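Local coordinates for protein N-acetyltransferase (Staphylococcus aureus subsp. aureus, PDB 4M85) that probably transfers an acetyl group from acetyl-CoA to an acceptor amine, as a GNAT-fold N-acetyltransferase whose substrate is not established, at residues 21-24 with 25-29; 172-175 with 176-179; 40-43 with 44-47. All blocks are in the same frame, centred on the assembly; numbering follows the deposited sequence.

Overall arrangement
Each contact is local, formed within one unbroken run of chain, so the three follow in series and none nests in or crosses another. From the N terminus, contact 1 comes first, at the C-terminal end of helix 13-26 and the turn leading to helix 30-34. Contact 3 is next, a run of helix 37-49. Its V40, L41 and I44 pack on Y21 and W24, so the two helices are tied together. Contact 2 comes last and closes the hairpin of strands 168-175 and 178-184 at the edge of the sheet. Its Y176 packs against M27 and L29 of contact 1. Contacts 2 and 3 do not touch; their nearest atoms are about 13 Å apart.

Contact 1. Residues 21-24 with 25-29; sequences YMVW and DDMEL
L29 lays its CD1 methyl over one face of the W24 indole. The methyl stands 3.7 Å above the ring plane. CD1 lies 4.1 Å from the centroid of the five-membered ring, 25° off the ring normal, which makes a CH-pi contact. Its closest ring atom is W24 CG, at 3.8 Å. M27 meets the same indole less directly. Its SD stands 5.4 Å from the centroid of the W24 five-membered ring and approaches obliquely, a loose Met-aromatic contact. V23 and M27 lie alongside each other. V23 CG1 is anti to the backbone N (chi1 172°), and this branch reaches M27 SD at 4.2 Å.

The backbone here is the C-terminal end of helix 13-26, finished by a Schellman motif. E28 takes positive phi, and L29 N donates to W24 O at 3.2 Å along a nearly straight path. E28 N donates to D25 O at 3.0 Å. This reversal brings L29 back over W24 and leaves L29 as the N-cap residue of helix 30-34. I44 of helix 37-49, V32, P103 and L104 also touch the W24 side chain. K33 NZ bonds to D25 O.

Contact 2. Residues 172-175 with 176-179; sequences QIEL and YKHM
L175 and H178 form an antiparallel hydrogen-bonded pair, the tight part of this contact. L175 N donates to H178 O at 2.9 Å, almost straight. The return bond, H178 N to L175 O at 3.0 Å, comes from well above the carbonyl plane. The two bonds close a type I' turn, with Y176 and K177 at its corners in left-handed backbone conformations. This is a tight two-residue beta hairpin. L175 is buried, and its CB lies 3.9 Å from Y176 CD2. H178 is on the same face of the hairpin as L175. There water 1 donates to L175 O at 2.9 Å and makes a weak bond to H178 ND1.

The other face is looser and turned outward. On it E174 and M179 make a non-hydrogen-bonded pair. M179 is bent at chi2 and chi3, which folds its CE methyl back onto E174 CG at 3.5 Å. E174 is exposed and reaches along the turn with its chain extended. Its OE2 stays 4.4 Å from K177 NZ, beyond a salt bridge, though the charges may attract weakly.

L175 packs on N150 of strand 147-152, on Y180 and on V106 and E108. The Y176 hydroxyl bonds to V106 N, and the Y176 side chain touches P105 and M27. The hairpin thus joins the sheet edge to the loop carrying V106 and to the turn that follows helix 13-26.

Contact 3. Residues 40-43 with 44-47; sequences VLDA and IEKS
D42 and K46, one helical turn apart, meet in a salt bridge. K46 NZ donates to D42 OD2 at 2.9 Å and uses the syn lone pair of that oxygen. NZ also bonds to D92 O, so the ammonium group is held from two residues. D42 holds its CG anti to the backbone N (chi1 177°), which turns the carboxylate toward the following turn. K46 comes up in extended form and passes across the aspartate at a slant. The other oxygen, D42 OD1, lies 4.2 Å from E45 OE1. Like charges face each other there. Water 2 donates to both, at 2.9 Å to D42 OD1 and 2.6 Å to E45 OE1, and probably eases their repulsion. Each oxygen of D42 therefore has its own partner, which should steady the rotation of the carboxylate.

The apolar contact is carried by V40 and I44. I44 CD1 rests 3.7 Å from V40 CG1. Beyond them, V40, L41 and I44 pack on helix 13-26, and E45 touches F14 and A17 of the same helix. V40 and A43 also lie against I97 of helix 95-98. S47 OG bonds to T55 OG1, a tie from the helix to the chain that follows it.

The backbone bonds run from each N to the O four residues earlier, from I44 N to V40 O through S47 N to A43 O. This is an alpha helix with an i to i+4 Asp-Lys bridge. Helices 13-26 and 37-49 lie in the chain between strands 4-7 and 60-65, where the GNAT fold places its first helices.

Contact 1. Residues 21-24 with 25-29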
loop_
_atom_site.group_PDB
_atom_site.type_symbol
_atom_site.label_atom_id
_atom_site.label_comp_id
_atom_site.label_asym_id
_atom_site.label_seq_id
_atom_site.Cartn_x
_atom_site.Cartn_y
_atom_site.Cartn_z
ATOM N N TYR A 21 0.062 7.942 3.904
ATOM C CA TYR A 21 0.663 9.266 3.844
ATOM C C TYR A 21 2.185 9.196 4.049
ATOM O O TYR A 21 2.958 9.836 3.322
ATOM C CB TYR A 21 0.037 10.203 4.890
ATOM C CG TYR A 21 0.559 11.599 4.761
ATOM C CD1 TYR A 21 1.623 12.064 5.547
ATOM C CD2 TYR A 21 0.013 12.453 3.820
ATOM C CE1 TYR A 21 2.122 13.357 5.382
ATOM C CE2 TYR A 21 0.501 13.731 3.641
ATOM C CZ TYR A 21 1.548 14.184 4.417
ATOM O OH TYR A 21 1.980 15.480 4.193
ATOM N N MET A 22 2.618 8.439 5.055
ATOM C CA MET A 22 4.061 8.315 5.346
ATOM C C MET A 22 4.806 7.716 4.167
ATOM O O MET A 22 5.893 8.171 3.804
ATOM C CB MET A 22 4.299 7.466 6.594
ATOM C CG MET A 22 4.292 8.258 7.895
ATOM S SD MET A 22 3.953 7.194 9.299
ATOM C CE MET A 22 4.908 5.699 8.914
ATOM N N VAL A 23 4.222 6.700 3.550
ATOM C CA VAL A 23 4.852 6.086 2.402
ATOM C C VAL A 23 4.955 7.099 1.256
ATOM O O VAL A 23 6.008 7.210 0.617
ATOM C CB VAL A 23 4.103 4.820 1.944
ATOM C CG1 VAL A 23 4.670 4.304 0.625
ATOM C CG2 VAL A 23 4.216 3.734 3.004
ATOM N N TRP A 24 3.872 7.819 0.983
ATOM C CA TRP A 24 3.865 8.778 -0.130
ATOM C C TRP A 24 4.835 9.934 0.119
ATOM O O TRP A 24 5.374 10.505 -0.824
ATOM C CB TRP A 24 2.456 9.338 -0.380
ATOM C CG TRP A 24 1.462 8.358 -0.966
ATOM C CD1 TRP A 24 1.640 7.008 -1.183
ATOM C CD2 TRP A 24 0.121 8.657 -1.384
ATOM N NE1 TRP A 24 0.495 6.462 -1.726
ATOM C CE2 TRP A 24 -0.450 7.451 -1.857
ATOM C CE3 TRP A 24 -0.650 9.835 -1.418
ATOM C CZ2 TRP A 24 -1.756 7.385 -2.346
ATOM C CZ3 TRP A 24 -1.936 9.770 -1.928
ATOM C CH2 TRP A 24 -2.477 8.548 -2.375
ATOM N N ASP A 25 5.042 10.275 1.392
ATOM C CA ASP A 25 5.982 11.337 1.790
ATOM C C ASP A 25 7.430 10.893 1.559
ATOM O O ASP A 25 8.240 11.677 1.044
ATOM C CB ASP A 25 5.758 11.759 3.254
ATOM C CG ASP A 25 6.704 12.888 3.707
ATOM O OD1 ASP A 25 6.512 14.057 3.303
ATOM O OD2 ASP A 25 7.645 12.595 4.474
ATOM N N ASP A 26 7.745 9.645 1.927
ATOM C CA ASP A 26 9.030 9.041 1.585
ATOM C C ASP A 26 9.263 9.140 0.087
ATOM O O ASP A 26 10.263 9.708 -0.350
ATOM C CB ASP A 26 9.080 7.565 1.993
ATOM C CG ASP A 26 9.192 7.369 3.495
ATOM O OD1 ASP A 26 9.502 8.352 4.198
ATOM O OD2 ASP A 26 8.962 6.231 3.971
ATOM N N MET A 27 8.317 8.604 -0.690
ATOM C CA MET A 27 8.331 8.698 -2.159
ATOM C C MET A 27 8.409 10.121 -2.744
ATOM O O MET A 27 8.587 10.276 -3.946
ATOM C CB MET A 27 7.077 8.036 -2.736
ATOM C CG MET A 27 7.018 6.534 -2.567
ATOM S SD MET A 27 5.456 5.876 -3.173
ATOM C CE MET A 27 5.745 5.986 -4.932
ATOM N N GLU A 28 8.256 11.152 -1.927
ATOM C CA GLU A 28 8.288 12.525 -2.418
ATOM C C GLU A 28 7.310 12.743 -3.574
ATOM O O GLU A 28 7.684 13.294 -4.618
ATOM C CB GLU A 28 9.701 12.915 -2.868
ATOM C CG GLU A 28 10.791 12.673 -1.837
ATOM C CD GLU A 28 12.171 13.058 -2.342
ATOM O OE1 GLU A 28 12.423 12.962 -3.564
ATOM O OE2 GLU A 28 13.011 13.450 -1.508
ATOM N N LEU A 29 6.063 12.310 -3.406
ATOM C CA LEU A 29 5.041 12.616 -4.397
ATOM C C LEU A 29 4.779 14.106 -4.385
ATOM O O LEU A 29 4.566 14.682 -3.330
ATOM C CB LEU A 29 3.733 11.875 -4.122
ATOM C CG LEU A 29 3.666 10.379 -4.384
ATOM C CD1 LEU A 29 2.209 9.942 -4.379
ATOM C CD2 LEU A 29 4.328 10.018 -5.702
#

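Contact 2. Residues 172-175 with 176-179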
loop_
_atom_site.group_PDB
_atom_site.type_symbol
_atom_site.label_atom_id
_atom_site.label_comp_id
_atom_site.label_asym_id
_atom_site.label_seq_id
_atom_site.Cartn_x
_atom_site.Cartn_y
_atom_site.Cartn_z
ATOM N N GLN A 172 14.051 -4.847 -12.618
ATOM C CA GLN A 172 14.009 -3.602 -11.886
ATOM C C GLN A 172 13.042 -2.622 -12.569
ATOM O O GLN A 172 12.822 -2.692 -13.788
ATOM C CB GLN A 172 15.411 -3.010 -11.784
ATOM C CG GLN A 172 16.253 -3.592 -10.651
ATOM C CD GLN A 172 16.394 -5.120 -10.675
ATOM O OE1 GLN A 172 16.027 -5.812 -9.714
ATOM N NE2 GLN A 172 16.946 -5.648 -11.759
ATOM N N ILE A 173 12.440 -1.746 -11.776
ATOM C CA ILE A 173 11.503 -0.745 -12.293
ATOM C C ILE A 173 11.767 0.600 -11.640
ATOM O O ILE A 173 12.067 0.672 -10.435
ATOM C CB ILE A 173 10.028 -1.178 -12.098
ATOM C CG1 ILE A 173 9.074 -0.163 -12.749
ATOM C CG2 ILE A 173 9.691 -1.370 -10.623
ATOM C CD1 ILE A 173 7.632 -0.625 -12.832
ATOM N N GLU A 174 11.705 1.657 -12.448
ATOM C CA GLU A 174 11.845 3.014 -11.937
ATOM C C GLU A 174 10.465 3.588 -11.733
ATOM O O GLU A 174 9.630 3.519 -12.627
ATOM C CB GLU A 174 12.619 3.927 -12.900
ATOM C CG GLU A 174 12.939 5.264 -12.283
ATOM C CD GLU A 174 13.655 6.235 -13.208
ATOM O OE1 GLU A 174 13.764 5.973 -14.428
ATOM O OE2 GLU A 174 14.074 7.293 -12.686
ATOM N N LEU A 175 10.256 4.180 -10.569
ATOM C CA LEU A 175 8.989 4.775 -10.194
ATOM C C LEU A 175 9.276 6.060 -9.470
ATOM O O LEU A 175 9.937 6.046 -8.431
ATOM C CB LEU A 175 8.215 3.828 -9.257
ATOM C CG LEU A 175 7.752 2.501 -9.852
ATOM C CD1 LEU A 175 7.023 1.687 -8.785
ATOM C CD2 LEU A 175 6.829 2.739 -11.018
ATOM N N TYR A 176 8.777 7.168 -10.023
ATOM C CA TYR A 176 8.960 8.500 -9.452
ATOM C C TYR A 176 10.408 8.760 -9.026
ATOM O O TYR A 176 10.674 9.130 -7.899
ATOM C CB TYR A 176 7.958 8.692 -8.307
ATOM C CG TYR A 176 6.566 8.238 -8.727
ATOM C CD1 TYR A 176 5.767 9.048 -9.522
ATOM C CD2 TYR A 176 6.084 6.987 -8.380
ATOM C CE1 TYR A 176 4.511 8.649 -9.929
ATOM C CE2 TYR A 176 4.833 6.564 -8.790
ATOM C CZ TYR A 176 4.050 7.401 -9.559
ATOM O OH TYR A 176 2.817 7.000 -9.981
ATOM N N LYS A 177 11.336 8.532 -9.950
ATOM C CA LYS A 177 12.759 8.829 -9.752
ATOM C C LYS A 177 13.453 7.981 -8.677
ATOM O O LYS A 177 14.512 8.384 -8.183
ATOM C CB LYS A 177 12.998 10.330 -9.426
ATOM C CG LYS A 177 12.247 11.345 -10.300
ATOM C CD LYS A 177 12.626 11.269 -11.779
ATOM C CE LYS A 177 13.830 12.146 -12.104
ATOM N NZ LYS A 177 14.605 11.596 -13.261
ATOM N N HIS A 178 12.867 6.847 -8.287
ATOM C CA HIS A 178 13.577 5.884 -7.442
ATOM C C HIS A 178 13.476 4.510 -8.078
ATOM O O HIS A 178 12.479 4.188 -8.746
ATOM C CB HIS A 178 13.044 5.860 -6.000
ATOM C CG HIS A 178 13.252 7.142 -5.251
ATOM N ND1 HIS A 178 12.258 7.743 -4.503
ATOM C CD2 HIS A 178 14.336 7.952 -5.146
ATOM C CE1 HIS A 178 12.718 8.862 -3.969
ATOM N NE2 HIS A 178 13.977 9.011 -4.343
ATOM N N MET A 179 14.523 3.716 -7.895
ATOM C CA MET A 179 14.601 2.384 -8.474
ATOM C C MET A 179 14.118 1.302 -7.483
ATOM O O MET A 179 14.396 1.347 -6.270
ATOM C CB MET A 179 16.049 2.097 -8.899
ATOM C CG MET A 179 16.192 1.214 -10.123
ATOM S SD MET A 179 15.403 1.827 -11.648
ATOM C CE MET A 179 15.945 3.510 -11.619
HETATM O O HOH W 1 9.403 6.213 -5.606
#

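Contact 3. Residues 40-43 with 44-47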
loop_
_atom_site.group_PDB
_atom_site.type_symbol
_atom_site.label_atom_id
_atom_site.label_comp_id
_atom_site.label_asym_id
_atom_site.label_seq_id
_atom_site.Cartn_x
_atom_site.Cartn_y
_atom_site.Cartn_z
ATOM N N VAL A 40 -4.494 16.158 2.178
ATOM C CA VAL A 40 -4.061 14.884 1.613
ATOM C C VAL A 40 -4.581 13.710 2.458
ATOM O O VAL A 40 -5.029 12.720 1.922
ATOM C CB VAL A 40 -2.529 14.832 1.471
ATOM C CG1 VAL A 40 -2.062 13.468 0.956
ATOM C CG2 VAL A 40 -2.033 15.942 0.542
ATOM N N LEU A 41 -4.544 13.838 3.776
ATOM C CA LEU A 41 -5.065 12.792 4.663
ATOM C C LEU A 41 -6.559 12.579 4.471
ATOM O O LEU A 41 -7.018 11.447 4.286
ATOM C CB LEU A 41 -4.766 13.130 6.138
ATOM C CG LEU A 41 -3.311 12.959 6.574
ATOM C CD1 LEU A 41 -3.107 13.448 8.012
ATOM C CD2 LEU A 41 -2.882 11.497 6.448
ATOM N N ASP A 42 -7.326 13.666 4.545
ATOM C CA ASP A 42 -8.741 13.605 4.224
ATOM C C ASP A 42 -8.983 12.872 2.894
ATOM O O ASP A 42 -9.875 12.037 2.784
ATOM C CB ASP A 42 -9.332 15.010 4.150
ATOM C CG ASP A 42 -10.771 14.995 3.746
ATOM O OD1 ASP A 42 -11.617 14.538 4.539
ATOM O OD2 ASP A 42 -11.064 15.426 2.622
ATOM N N ALA A 43 -8.193 13.196 1.886
ATOM C CA ALA A 43 -8.356 12.550 0.585
ATOM C C ALA A 43 -8.096 11.035 0.625
ATOM O O ALA A 43 -8.859 10.263 0.023
ATOM C CB ALA A 43 -7.486 13.212 -0.447
ATOM N N ILE A 44 -7.007 10.620 1.285
ATOM C CA ILE A 44 -6.660 9.197 1.362
ATOM C C ILE A 44 -7.723 8.464 2.158
ATOM O O ILE A 44 -8.123 7.378 1.786
ATOM C CB ILE A 44 -5.248 8.960 1.987
ATOM C CG1 ILE A 44 -4.153 9.581 1.134
ATOM C CG2 ILE A 44 -4.920 7.493 2.132
ATOM C CD1 ILE A 44 -2.907 9.974 1.924
ATOM N N GLU A 45 -8.191 9.068 3.247
ATOM C CA GLU A 45 -9.246 8.508 4.051
ATOM C C GLU A 45 -10.478 8.219 3.186
ATOM O O GLU A 45 -11.085 7.159 3.284
ATOM C CB GLU A 45 -9.659 9.476 5.162
ATOM C CG GLU A 45 -8.633 9.690 6.272
ATOM C CD GLU A 45 -8.913 10.941 7.089
ATOM O OE1 GLU A 45 -10.009 11.500 6.936
ATOM O OE2 GLU A 45 -8.033 11.393 7.875
ATOM N N LYS A 46 -10.844 9.177 2.347
ATOM C CA LYS A 46 -12.006 8.986 1.483
ATOM C C LYS A 46 -11.731 7.902 0.452
ATOM O O LYS A 46 -12.648 7.160 0.088
ATOM C CB LYS A 46 -12.384 10.305 0.785
ATOM C CG LYS A 46 -13.076 11.296 1.696
ATOM C CD LYS A 46 -13.134 12.687 1.065
ATOM C CE LYS A 46 -14.089 13.598 1.819
ATOM N NZ LYS A 46 -13.733 15.025 1.622
ATOM N N SER A 47 -10.472 7.830 -0.017
ATOM C CA SER A 47 -10.038 6.824 -0.991
ATOM C C SER A 47 -10.265 5.390 -0.490
ATOM O O SER A 47 -10.351 4.468 -1.303
ATOM C CB SER A 47 -8.575 7.007 -1.396
ATOM O OG SER A 47 -7.632 6.489 -0.457
HETATM O O HOH W 2 -12.133 11.861 5.503
#